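Local structure of SusD superfamily protein (Bacteroides thetaiotaomicron, 3MCX) at residues D50-A54 with A430-K434; T98-I102 with A125-R129. The protein is of uncharacterised function but, as a zinc-binding SusD-family protein of the outer membrane, probably helps capture glycans or other nutrients at the cell surface. All blocks are in the same frame, centred on the assembly; numbering follows the deposited sequence. Where two conformers were deposited one is given.

Overall arrangement
The two contacts lie on opposite sides of the chain's centre, their own centres 34 Å apart and their nearest atoms about 18 Å apart. Along the chain, contact 2 falls wholly within the long span between the two halves of contact 1. It pairs helices 81-106 and 115-140, neighbours in sequence, as an antiparallel hairpin in the helical part of the fold. Contact 1 instead brings the end of helix 44-51 and the loop after it against strand 431-432, across 375 intervening residues. The N-terminal part of the chain is thus closed onto its C-terminal part, while contact 2, on the other side of the centre, joins two successive helices locally.

Contact 1 of 2, residues D50-A54 with A430-K434; sequences DCRAA and AIERK
Arg433 reaches across to the loop after helix 44-51 and grips one carbonyl oxygen side-on with two nitrogens: NE lies 2.9 Å from Ala53 O, and NH2 lies 3.1 Å from the same Ala53 O. The two donors use that oxygen differently, NH2 approaching in the carbonyl plane and NE from above it; both bonds are bent, at 137° and 135° respectively. A bend at chi2 (81°) turns the chain back toward segment 50-54. NH2 also sits 3.0 Å from Cys51 O, but the angle is too poor for a hydrogen bond. The remaining nitrogen, NH1, is taken up by the carbonyls of Tyr72 and Ala447, so the guanidinium joins the end of helix 69-72 and the Ala447 backbone to segment 50-54. Replacing Arg433 with a leucine would probably leave Ala53 O without these two donors, and the carbonyls of Tyr72 and Ala447 without theirs. Strand 431-432 belongs to a two-stranded antiparallel sheet with 449-450, where Ile431 pairs with Ile450. Beside this grip, Ile431 lays CG2 against the Ala53 backbone, 3.8 Å from Ala53 C, while its CD1 stops 3.8 Å from Arg52 O, a carbonyl already bonded by Tyr74 OH. Ala54 CB rests 3.4 Å from Glu432 O, and Ala54 O accepts from Ser294 OG. The Arg52 guanidinium binds the carbonyls of Tyr71 and Arg456.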
loop_
_atom_site.group_PDB
_atom_site.type_symbol
_atom_site.label_atom_id
_atom_site.label_comp_id
_atom_site.label_asym_id
_atom_site.label_seq_id
_atom_site.Cartn_x
_atom_site.Cartn_y
_atom_site.Cartn_z
ATOM N N ASP A 50 3.217 6.689 1.584
ATOM C CA ASP A 50 2.840 7.929 2.236
ATOM C C ASP A 50 4.029 8.884 2.388
ATOM O O ASP A 50 3.961 10.020 1.938
ATOM C CB ASP A 50 2.197 7.606 3.564
ATOM C CG ASP A 50 0.873 6.914 3.380
ATOM O OD1 ASP A 50 -0.078 7.600 2.919
ATOM O OD2 ASP A 50 0.799 5.715 3.677
ATOM N N CYS A 51 5.132 8.433 2.940
ATOM C CA CYS A 51 6.249 9.349 3.190
ATOM C C CYS A 51 6.958 9.841 1.936
ATOM O O CYS A 51 7.722 10.827 1.980
ATOM C CB CYS A 51 7.270 8.806 4.207
ATOM S SG CYS A 51 8.236 7.402 3.629
ATOM N N ARG A 52 6.713 9.186 0.797
ATOM C CA ARG A 52 7.267 9.614 -0.478
ATOM C C ARG A 52 6.458 10.728 -1.139
ATOM O O ARG A 52 6.930 11.350 -2.102
ATOM C CB ARG A 52 7.403 8.410 -1.432
ATOM C CG ARG A 52 8.359 7.349 -0.979
ATOM C CD ARG A 52 9.792 7.711 -1.253
ATOM N NE ARG A 52 10.154 7.356 -2.632
ATOM C CZ ARG A 52 11.391 7.391 -3.100
ATOM N NH1 ARG A 52 12.372 7.873 -2.359
ATOM N NH2 ARG A 52 11.645 6.925 -4.323
ATOM N N ALA A 53 5.248 10.986 -0.633
ATOM C CA ALA A 53 4.366 12.023 -1.172
ATOM C C ALA A 53 4.475 13.263 -0.268
ATOM O O ALA A 53 5.584 13.589 0.173
ATOM C CB ALA A 53 2.906 11.510 -1.362
ATOM N N ALA A 54 3.399 14.020 -0.067
ATOM C CA ALA A 54 3.482 15.337 0.574
ATOM C C ALA A 54 2.720 15.501 1.879
ATOM O O ALA A 54 2.831 16.575 2.504
ATOM C CB ALA A 54 3.018 16.435 -0.412
ATOM N N ALA A 430 3.914 16.354 -10.326
ATOM C CA ALA A 430 4.992 16.667 -9.383
ATOM C C ALA A 430 4.473 16.666 -7.960
ATOM O O ALA A 430 3.383 17.180 -7.677
ATOM C CB ALA A 430 5.625 18.028 -9.690
ATOM N N ILE A 431 5.334 16.175 -7.080
ATOM C CA ILE A 431 5.081 16.103 -5.629
ATOM C C ILE A 431 5.821 17.265 -5.008
ATOM O O ILE A 431 7.037 17.361 -5.167
ATOM C CB ILE A 431 5.631 14.805 -5.091
ATOM C CG1 ILE A 431 4.817 13.626 -5.619
ATOM C CG2 ILE A 431 5.599 14.846 -3.550
ATOM C CD1 ILE A 431 5.585 12.321 -5.527
ATOM N N GLU A 432 5.108 18.189 -4.348
ATOM C CA GLU A 432 5.745 19.356 -3.723
ATOM C C GLU A 432 5.464 19.321 -2.223
ATOM O O GLU A 432 4.311 19.248 -1.793
ATOM C CB GLU A 432 5.248 20.688 -4.313
ATOM C CG GLU A 432 5.708 20.964 -5.755
ATOM C CD GLU A 432 5.268 22.338 -6.261
ATOM O OE1 GLU A 432 4.049 22.559 -6.468
ATOM O OE2 GLU A 432 6.142 23.210 -6.384
ATOM N N ARG A 433 6.529 19.366 -1.441
ATOM C CA ARG A 433 6.446 19.439 0.014
ATOM C C ARG A 433 6.514 20.919 0.399
ATOM O O ARG A 433 7.603 21.480 0.516
ATOM C CB ARG A 433 7.614 18.655 0.612
ATOM C CG ARG A 433 7.518 17.170 0.535
ATOM C CD ARG A 433 7.929 16.518 -0.826
ATOM N NE ARG A 433 7.931 15.096 -0.587
ATOM C CZ ARG A 433 8.929 14.403 -0.046
ATOM N NH1 ARG A 433 10.160 14.889 0.024
ATOM N NH2 ARG A 433 8.689 13.184 0.346
ATOM N N LYS A 434 5.349 21.552 0.577
ATOM C CA LYS A 434 5.263 22.995 0.762
ATOM C C LYS A 434 5.035 23.435 2.209
ATOM O O LYS A 434 5.338 24.568 2.570
ATOM C CB LYS A 434 4.147 23.609 -0.096
ATOM C CG LYS A 434 4.437 23.555 -1.603
ATOM C CD LYS A 434 3.583 24.576 -2.323
ATOM C CE LYS A 434 3.113 24.081 -3.669
ATOM N NZ LYS A 434 1.930 24.915 -4.187
#

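Contact 2 of 2, residues T98-I102 with A125-R129; sequences TNNLI and ALVMR
Thr98 and Ala125 face each other where helices 81-106 and 115-140 come closest within this contact, their CA atoms 5.3 Å apart. The two segments run nearly antiparallel, at 155° with axes 9.5 Å apart, as the arms of a helical hairpin. Small side chains permit the tight part. Thr98 turns its methyl toward the backbone opposite, CG2 lying 3.5 Å from Ala125 O, while OG1 lies 3.3 Å from Arg129 CG, against the aliphatic stem of the arginine. That hydroxyl stands between the backbone N and the carbonyl carbon of its own residue, and it hydrogen-bonds Ile95 O one turn back. One turn further on, Ile102 CG1 packs 3.8 Å from Ala125 CB and sends CD1 onward to Leu126; Leu101 adds a lighter touch on the same alanine. Helix 21-36 covers the flank of Thr98, Leu101 and the selenomethionine at Met128 through Ile31.

The thinner, more open margin lies at Leu126, which is partly exposed and has little of its surface covered here; it leans on helix 172-186 and meets Ile102 CD1 through CD2 and CG. On the Arg129 side the contact becomes polar. Extended to CG and CD before bending at chi3 (68°), Arg129 brings NH1 to Asn99 OD1 at 2.7 Å, nearly in line with the amide C=O, the amide and guanidinium planes 55° apart. Ile102 CD1 covers one face of the guanidinium. Asn99 ND2 binds Glu157 O and Arg129 NE forms a salt bridge with Asp182 of helix 172-186, so the arginine's buried charge is probably balanced by that carboxylate while the neutral amide helps to fix its orientation.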
loop_
_atom_site.group_PDB
_atom_site.type_symbol
_atom_site.label_atom_id
_atom_site.label_comp_id
_atom_site.label_asym_id
_atom_site.label_seq_id
_atom_site.Cartn_x
_atom_site.Cartn_y
_atom_site.Cartn_z
ATOM N N THR A 98 5.808 -18.895 -2.273
ATOM C CA THR A 98 4.657 -19.121 -3.144
ATOM C C THR A 98 4.992 -20.097 -4.276
ATOM O O THR A 98 4.188 -20.988 -4.598
ATOM C CB THR A 98 3.992 -17.864 -3.745
ATOM O OG1 THR A 98 4.860 -17.170 -4.677
ATOM C CG2 THR A 98 3.508 -16.899 -2.654
ATOM N N ASN A 99 6.186 -19.963 -4.859
ATOM C CA ASN A 99 6.575 -20.851 -5.935
ATOM C C ASN A 99 6.748 -22.287 -5.472
ATOM O O ASN A 99 6.337 -23.243 -6.137
ATOM C CB ASN A 99 7.854 -20.323 -6.604
ATOM C CG ASN A 99 7.558 -19.160 -7.530
ATOM O OD1 ASN A 99 6.511 -19.148 -8.161
ATOM N ND2 ASN A 99 8.487 -18.216 -7.654
ATOM N N ASN A 100 7.355 -22.471 -4.292
ATOM C CA ASN A 100 7.506 -23.791 -3.718
ATOM C C ASN A 100 6.150 -24.481 -3.433
ATOM O O ASN A 100 5.960 -25.640 -3.732
ATOM C CB ASN A 100 8.341 -23.715 -2.433
ATOM C CG ASN A 100 9.814 -23.366 -2.714
ATOM O OD1 ASN A 100 10.267 -23.367 -3.875
ATOM N ND2 ASN A 100 10.564 -23.057 -1.649
ATOM N N LEU A 101 5.218 -23.685 -2.897
ATOM C CA LEU A 101 3.894 -24.203 -2.567
ATOM C C LEU A 101 3.102 -24.555 -3.833
ATOM O O LEU A 101 2.534 -25.624 -3.907
ATOM C CB LEU A 101 3.137 -23.180 -1.694
ATOM C CG LEU A 101 1.708 -23.563 -1.272
ATOM C CD1 LEU A 101 1.620 -24.901 -0.576
ATOM C CD2 LEU A 101 1.153 -22.438 -0.399
ATOM N N ILE A 102 3.074 -23.619 -4.784
ATOM C CA ILE A 102 2.396 -23.878 -6.048
ATOM C C ILE A 102 2.960 -25.105 -6.742
ATOM O O ILE A 102 2.227 -25.992 -7.182
ATOM C CB ILE A 102 2.433 -22.655 -6.984
ATOM C CG1 ILE A 102 1.623 -21.480 -6.378
ATOM C CG2 ILE A 102 1.919 -23.050 -8.385
ATOM C CD1 ILE A 102 1.922 -20.093 -6.931
ATOM N N ALA A 125 -2.016 -18.409 -3.075
ATOM C CA ALA A 125 -0.575 -18.277 -3.315
ATOM C C ALA A 125 -0.286 -17.456 -4.593
ATOM O O ALA A 125 0.634 -16.658 -4.623
ATOM C CB ALA A 125 0.077 -19.671 -3.404
ATOM N N LEU A 126 -1.060 -17.692 -5.645
ATOM C CA LEU A 126 -0.908 -16.963 -6.901
ATOM C C LEU A 126 -1.159 -15.494 -6.725
ATOM O O LEU A 126 -0.395 -14.664 -7.229
ATOM C CB LEU A 126 -1.833 -17.538 -8.000
ATOM C CG LEU A 126 -1.331 -18.771 -8.776
ATOM C CD1 LEU A 126 -2.483 -19.376 -9.597
ATOM C CD2 LEU A 126 -0.089 -18.393 -9.665
ATOM N N VAL A 127 -2.196 -15.136 -5.973
ATOM C CA VAL A 127 -2.467 -13.720 -5.733
ATOM C C VAL A 127 -1.318 -13.100 -4.929
ATOM O O VAL A 127 -0.837 -12.013 -5.238
ATOM C CB VAL A 127 -3.826 -13.412 -5.046
ATOM C CG1 VAL A 127 -3.997 -11.878 -4.922
ATOM C CG2 VAL A 127 -4.961 -13.955 -5.823
HETATM N N MSE A 128 -0.848 -13.815 -3.906
HETATM C CA MSE A 128 0.288 -13.316 -3.144
HETATM C C MSE A 128 1.544 -13.186 -4.007
HETATM O O MSE A 128 2.321 -12.259 -3.831
HETATM C CB MSE A 128 0.549 -14.200 -1.936
HETATM C CG MSE A 128 1.629 -13.688 -1.023
HETATM SE SE MSE A 128 1.361 -11.888 -0.320
HETATM C CE MSE A 128 -0.594 -11.843 -0.251
ATOM N N ARG A 129 1.770 -14.112 -4.921
ATOM C CA ARG A 129 2.928 -13.990 -5.833
ATOM C C ARG A 129 2.809 -12.738 -6.712
ATOM O O ARG A 129 3.766 -11.997 -6.904
ATOM C CB ARG A 129 3.066 -15.219 -6.722
ATOM C CG ARG A 129 4.436 -15.331 -7.393
ATOM C CD ARG A 129 4.618 -16.590 -8.171
ATOM N NE ARG A 129 3.784 -16.674 -9.360
ATOM C CZ ARG A 129 3.693 -17.749 -10.121
ATOM N NH1 ARG A 129 4.372 -18.828 -9.809
ATOM N NH2 ARG A 129 2.926 -17.756 -11.221
#